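Local coordinates for uncharacterized protein (Legionella pneumophila subsp. pneumophila, PDB 5L1A), which is of unknown function but probably acts at a membrane, this all-helical piece being the DUF5638 part of a longer protein with a predicted transmembrane helix, at residues R14-F26 / Y66-S78. Sequence-based numbering, arbitrary orientation.
Sequences RLQNCDTQLNQFF and YENFISLVSQVKS
Y66 pushes its ring into helix 14-25 as a knob in a hole formed by L15, C18, D19 and L22, opening a knobs-into-holes interface between two nearly parallel helices of this all-helical domain; the axes lie 9.9 Å apart and cross at 18°. With CG anti to the backbone N, chi1 -160° turns the ring toward helix 14-25. C18 CB sits over one face, 3.5 Å from the ring centroid, with the sulfur above the same face as a Cys sulfur-aromatic contact. L15 CD2 meets the ring at its edge, in plane. The hydroxyl donates to D19 OD1, modelled at 2.4 Å, too short for the exact length to be trusted, while D19 OD2 accepts from N47 of helix 33-51; that helix also supplies Y46, whose ring stacks on Y66.

E67, next along, meets R14, both partly exposed: its OE2 takes R14 NH1 at 2.9 Å through the syn lone pair, in a salt bridge whose N-H...O angle is only 132°, the oxygen lying out of the guanidinium plane. The edge of F69 faces L22 CD1. I70 is the second knob, among C18, Q21, L22 and F25; its two branches split, CD1 pressing on L22 CG at 3.5 Å and CG2 on Q21 CG at 3.6 Å. L22 in return fills the hole between Y66, F69, I70 and V73. One turn on, V73 CG1 lies by F25 CD2, and F107 of helix 97-110 packs against V73 as well. F25 fits among I70, V73, S74 and K77, its CZ 3.5 Å from S74 CB. Finally K77, extended until it bends at chi4, runs past F26, with K77 CD 3.6 Å from F26 CE1.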
# COMPACT_ATOMS: atom_id res chain seq x y z
N ARG A 14 8.31 -7.89 5.49
CA ARG A 14 7.31 -6.89 5.86
C ARG A 14 6.40 -6.53 4.70
O ARG A 14 5.26 -6.12 4.92
CB ARG A 14 8.00 -5.64 6.41
CG ARG A 14 8.59 -5.84 7.80
CD ARG A 14 8.71 -4.51 8.52
NE ARG A 14 9.97 -3.84 8.21
CZ ARG A 14 10.15 -2.52 8.30
NH1 ARG A 14 9.15 -1.73 8.65
NH2 ARG A 14 11.33 -2.00 8.01
N LEU A 15 6.89 -6.66 3.46
CA LEU A 15 6.00 -6.52 2.31
C LEU A 15 4.88 -7.55 2.35
O LEU A 15 3.73 -7.23 2.04
CB LEU A 15 6.79 -6.67 1.01
CG LEU A 15 7.28 -5.44 0.24
CD1 LEU A 15 7.68 -5.87 -1.16
CD2 LEU A 15 6.21 -4.37 0.17
N GLN A 16 5.21 -8.79 2.73
CA GLN A 16 4.23 -9.86 2.71
C GLN A 16 3.21 -9.73 3.84
O GLN A 16 2.05 -10.12 3.68
CB GLN A 16 4.93 -11.22 2.78
CG GLN A 16 5.98 -11.42 1.69
CD GLN A 16 6.74 -12.72 1.83
OE1 GLN A 16 7.86 -12.85 1.35
NE2 GLN A 16 6.12 -13.70 2.48
N ASN A 17 3.63 -9.19 4.99
CA ASN A 17 2.67 -8.91 6.05
C ASN A 17 1.62 -7.91 5.59
O ASN A 17 0.42 -8.07 5.87
CB ASN A 17 3.38 -8.39 7.29
CG ASN A 17 4.12 -9.48 8.04
OD1 ASN A 17 3.90 -10.66 7.80
ND2 ASN A 17 5.00 -9.08 8.96
N CYS A 18 2.04 -6.87 4.86
CA CYS A 18 1.09 -5.91 4.31
C CYS A 18 0.14 -6.57 3.33
O CYS A 18 -1.08 -6.33 3.37
CB CYS A 18 1.84 -4.76 3.64
SG CYS A 18 2.89 -3.77 4.74
N ASP A 19 0.66 -7.42 2.44
CA ASP A 19 -0.19 -8.12 1.48
C ASP A 19 -1.16 -9.06 2.19
O ASP A 19 -2.32 -9.18 1.78
CB ASP A 19 0.66 -8.90 0.47
CG ASP A 19 1.41 -7.99 -0.49
OD1 ASP A 19 1.01 -6.83 -0.67
OD2 ASP A 19 2.42 -8.46 -1.07
N THR A 20 -0.69 -9.74 3.23
CA THR A 20 -1.56 -10.63 4.00
C THR A 20 -2.59 -9.84 4.78
O THR A 20 -3.76 -10.24 4.87
CB THR A 20 -0.72 -11.49 4.94
OG1 THR A 20 0.24 -12.22 4.18
CG2 THR A 20 -1.60 -12.46 5.72
N GLN A 21 -2.18 -8.71 5.37
CA GLN A 21 -3.11 -7.88 6.12
C GLN A 21 -4.22 -7.33 5.23
O GLN A 21 -5.37 -7.21 5.68
CB GLN A 21 -2.37 -6.74 6.81
CG GLN A 21 -3.23 -5.89 7.71
CD GLN A 21 -3.82 -6.69 8.85
OE1 GLN A 21 -3.13 -7.01 9.82
NE2 GLN A 21 -5.10 -7.02 8.74
N LEU A 22 -3.91 -7.01 3.98
CA LEU A 22 -4.94 -6.56 3.06
C LEU A 22 -5.95 -7.66 2.78
O LEU A 22 -7.16 -7.42 2.78
CB LEU A 22 -4.31 -6.06 1.76
CG LEU A 22 -4.16 -4.55 1.59
CD1 LEU A 22 -3.59 -4.22 0.22
CD2 LEU A 22 -5.48 -3.83 1.82
N ASN A 23 -5.47 -8.89 2.54
CA ASN A 23 -6.38 -10.00 2.30
C ASN A 23 -7.29 -10.24 3.50
O ASN A 23 -8.49 -10.47 3.34
CB ASN A 23 -5.60 -11.28 1.96
CG ASN A 23 -4.79 -11.15 0.69
OD1 ASN A 23 -4.97 -10.22 -0.09
ND2 ASN A 23 -3.89 -12.10 0.47
N GLN A 24 -6.73 -10.18 4.71
CA GLN A 24 -7.52 -10.46 5.90
C GLN A 24 -8.55 -9.37 6.16
O GLN A 24 -9.60 -9.65 6.76
CB GLN A 24 -6.60 -10.64 7.11
CG GLN A 24 -5.71 -11.87 7.04
CD GLN A 24 -4.77 -11.98 8.21
OE1 GLN A 24 -4.48 -10.98 8.89
NE2 GLN A 24 -4.28 -13.18 8.47
N PHE A 25 -8.28 -8.14 5.74
CA PHE A 25 -9.29 -7.09 5.80
C PHE A 25 -10.54 -7.49 5.03
O PHE A 25 -11.66 -7.41 5.55
CB PHE A 25 -8.74 -5.78 5.23
CG PHE A 25 -7.81 -5.04 6.16
CD1 PHE A 25 -7.89 -5.22 7.53
CD2 PHE A 25 -6.87 -4.16 5.66
CE1 PHE A 25 -7.04 -4.54 8.39
CE2 PHE A 25 -6.02 -3.47 6.51
CZ PHE A 25 -6.10 -3.66 7.88
N PHE A 26 -10.37 -7.94 3.79
CA PHE A 26 -11.47 -8.28 2.89
C PHE A 26 -11.48 -9.79 2.71
O PHE A 26 -11.01 -10.32 1.70
CB PHE A 26 -11.32 -7.55 1.57
CG PHE A 26 -10.95 -6.10 1.72
CD1 PHE A 26 -11.92 -5.15 2.01
CD2 PHE A 26 -9.64 -5.69 1.58
CE1 PHE A 26 -11.59 -3.82 2.15
CE2 PHE A 26 -9.29 -4.36 1.72
CZ PHE A 26 -10.27 -3.42 2.01
N TYR A 66 4.01 1.50 2.38
CA TYR A 66 2.98 0.47 2.32
C TYR A 66 2.36 0.23 3.70
O TYR A 66 1.15 0.02 3.82
CB TYR A 66 3.59 -0.82 1.77
CG TYR A 66 2.62 -1.83 1.22
CD1 TYR A 66 1.26 -1.56 1.13
CD2 TYR A 66 3.07 -3.07 0.78
CE1 TYR A 66 0.37 -2.50 0.61
CE2 TYR A 66 2.20 -4.01 0.26
CZ TYR A 66 0.85 -3.72 0.18
OH TYR A 66 -0.01 -4.67 -0.33
N GLU A 67 3.18 0.29 4.75
CA GLU A 67 2.67 0.05 6.10
C GLU A 67 1.74 1.17 6.55
O GLU A 67 0.70 0.91 7.16
CB GLU A 67 3.84 -0.10 7.07
CG GLU A 67 4.57 -1.40 6.91
CD GLU A 67 5.96 -1.36 7.50
OE1 GLU A 67 6.46 -0.25 7.78
OE2 GLU A 67 6.55 -2.44 7.68
N ASN A 68 2.09 2.42 6.26
CA ASN A 68 1.20 3.54 6.58
C ASN A 68 -0.10 3.43 5.80
O ASN A 68 -1.17 3.75 6.32
CB ASN A 68 1.89 4.87 6.29
CG ASN A 68 3.07 5.13 7.21
OD1 ASN A 68 3.05 4.76 8.39
ND2 ASN A 68 4.10 5.79 6.69
N PHE A 69 -0.02 2.99 4.54
CA PHE A 69 -1.24 2.79 3.75
C PHE A 69 -2.14 1.74 4.40
O PHE A 69 -3.36 1.91 4.44
CB PHE A 69 -0.88 2.40 2.32
CG PHE A 69 -2.05 1.89 1.52
CD1 PHE A 69 -2.93 2.77 0.91
CD2 PHE A 69 -2.27 0.53 1.37
CE1 PHE A 69 -4.01 2.30 0.16
CE2 PHE A 69 -3.34 0.05 0.63
CZ PHE A 69 -4.21 0.95 0.02
N ILE A 70 -1.55 0.65 4.90
CA ILE A 70 -2.33 -0.39 5.55
C ILE A 70 -3.04 0.17 6.78
O ILE A 70 -4.22 -0.13 7.02
CB ILE A 70 -1.43 -1.59 5.91
CG1 ILE A 70 -0.95 -2.29 4.64
CG2 ILE A 70 -2.15 -2.56 6.82
CD1 ILE A 70 -2.07 -2.73 3.75
N SER A 71 -2.34 0.98 7.57
CA SER A 71 -2.97 1.60 8.74
C SER A 71 -4.15 2.47 8.34
O SER A 71 -5.18 2.47 9.02
CB SER A 71 -1.94 2.42 9.52
OG SER A 71 -0.96 1.58 10.10
N LEU A 72 -4.02 3.21 7.24
CA LEU A 72 -5.12 4.07 6.80
C LEU A 72 -6.31 3.25 6.33
O LEU A 72 -7.46 3.62 6.59
CB LEU A 72 -4.63 5.01 5.70
CG LEU A 72 -3.55 6.01 6.12
CD1 LEU A 72 -3.12 6.86 4.94
CD2 LEU A 72 -4.06 6.88 7.26
N VAL A 73 -6.06 2.14 5.63
CA VAL A 73 -7.16 1.28 5.19
C VAL A 73 -7.96 0.77 6.38
O VAL A 73 -9.19 0.77 6.36
CB VAL A 73 -6.62 0.11 4.34
CG1 VAL A 73 -7.76 -0.83 3.96
CG2 VAL A 73 -5.93 0.63 3.10
N SER A 74 -7.27 0.33 7.44
CA SER A 74 -7.98 -0.17 8.62
C SER A 74 -8.82 0.93 9.26
O SER A 74 -9.95 0.68 9.69
CB SER A 74 -6.99 -0.76 9.62
OG SER A 74 -6.09 0.22 10.11
N GLN A 75 -8.29 2.15 9.31
CA GLN A 75 -9.05 3.25 9.91
C GLN A 75 -10.27 3.61 9.07
O GLN A 75 -11.32 3.96 9.62
CB GLN A 75 -8.15 4.48 10.08
CG GLN A 75 -6.97 4.26 10.99
CD GLN A 75 -6.01 5.43 10.98
OE1 GLN A 75 -6.43 6.59 11.00
NE2 GLN A 75 -4.72 5.14 10.92
N VAL A 76 -10.16 3.52 7.75
CA VAL A 76 -11.29 3.81 6.88
C VAL A 76 -12.33 2.70 6.95
O VAL A 76 -13.52 2.94 7.15
CB VAL A 76 -10.82 4.05 5.44
CG1 VAL A 76 -12.02 4.18 4.51
CG2 VAL A 76 -9.97 5.30 5.36
N LYS A 77 -11.88 1.45 6.78
CA LYS A 77 -12.81 0.33 6.73
C LYS A 77 -13.55 0.15 8.06
O LYS A 77 -14.73 -0.19 8.07
CB LYS A 77 -12.08 -0.95 6.34
CG LYS A 77 -12.99 -2.14 6.11
CD LYS A 77 -12.21 -3.37 5.66
CE LYS A 77 -13.14 -4.54 5.39
NZ LYS A 77 -13.85 -4.99 6.63
N SER A 78 -12.86 0.39 9.18
CA SER A 78 -13.51 0.26 10.48
C SER A 78 -14.29 1.50 10.88
O SER A 78 -14.88 1.52 11.97
CB SER A 78 -12.47 -0.08 11.56
OG SER A 78 -11.58 1.00 11.79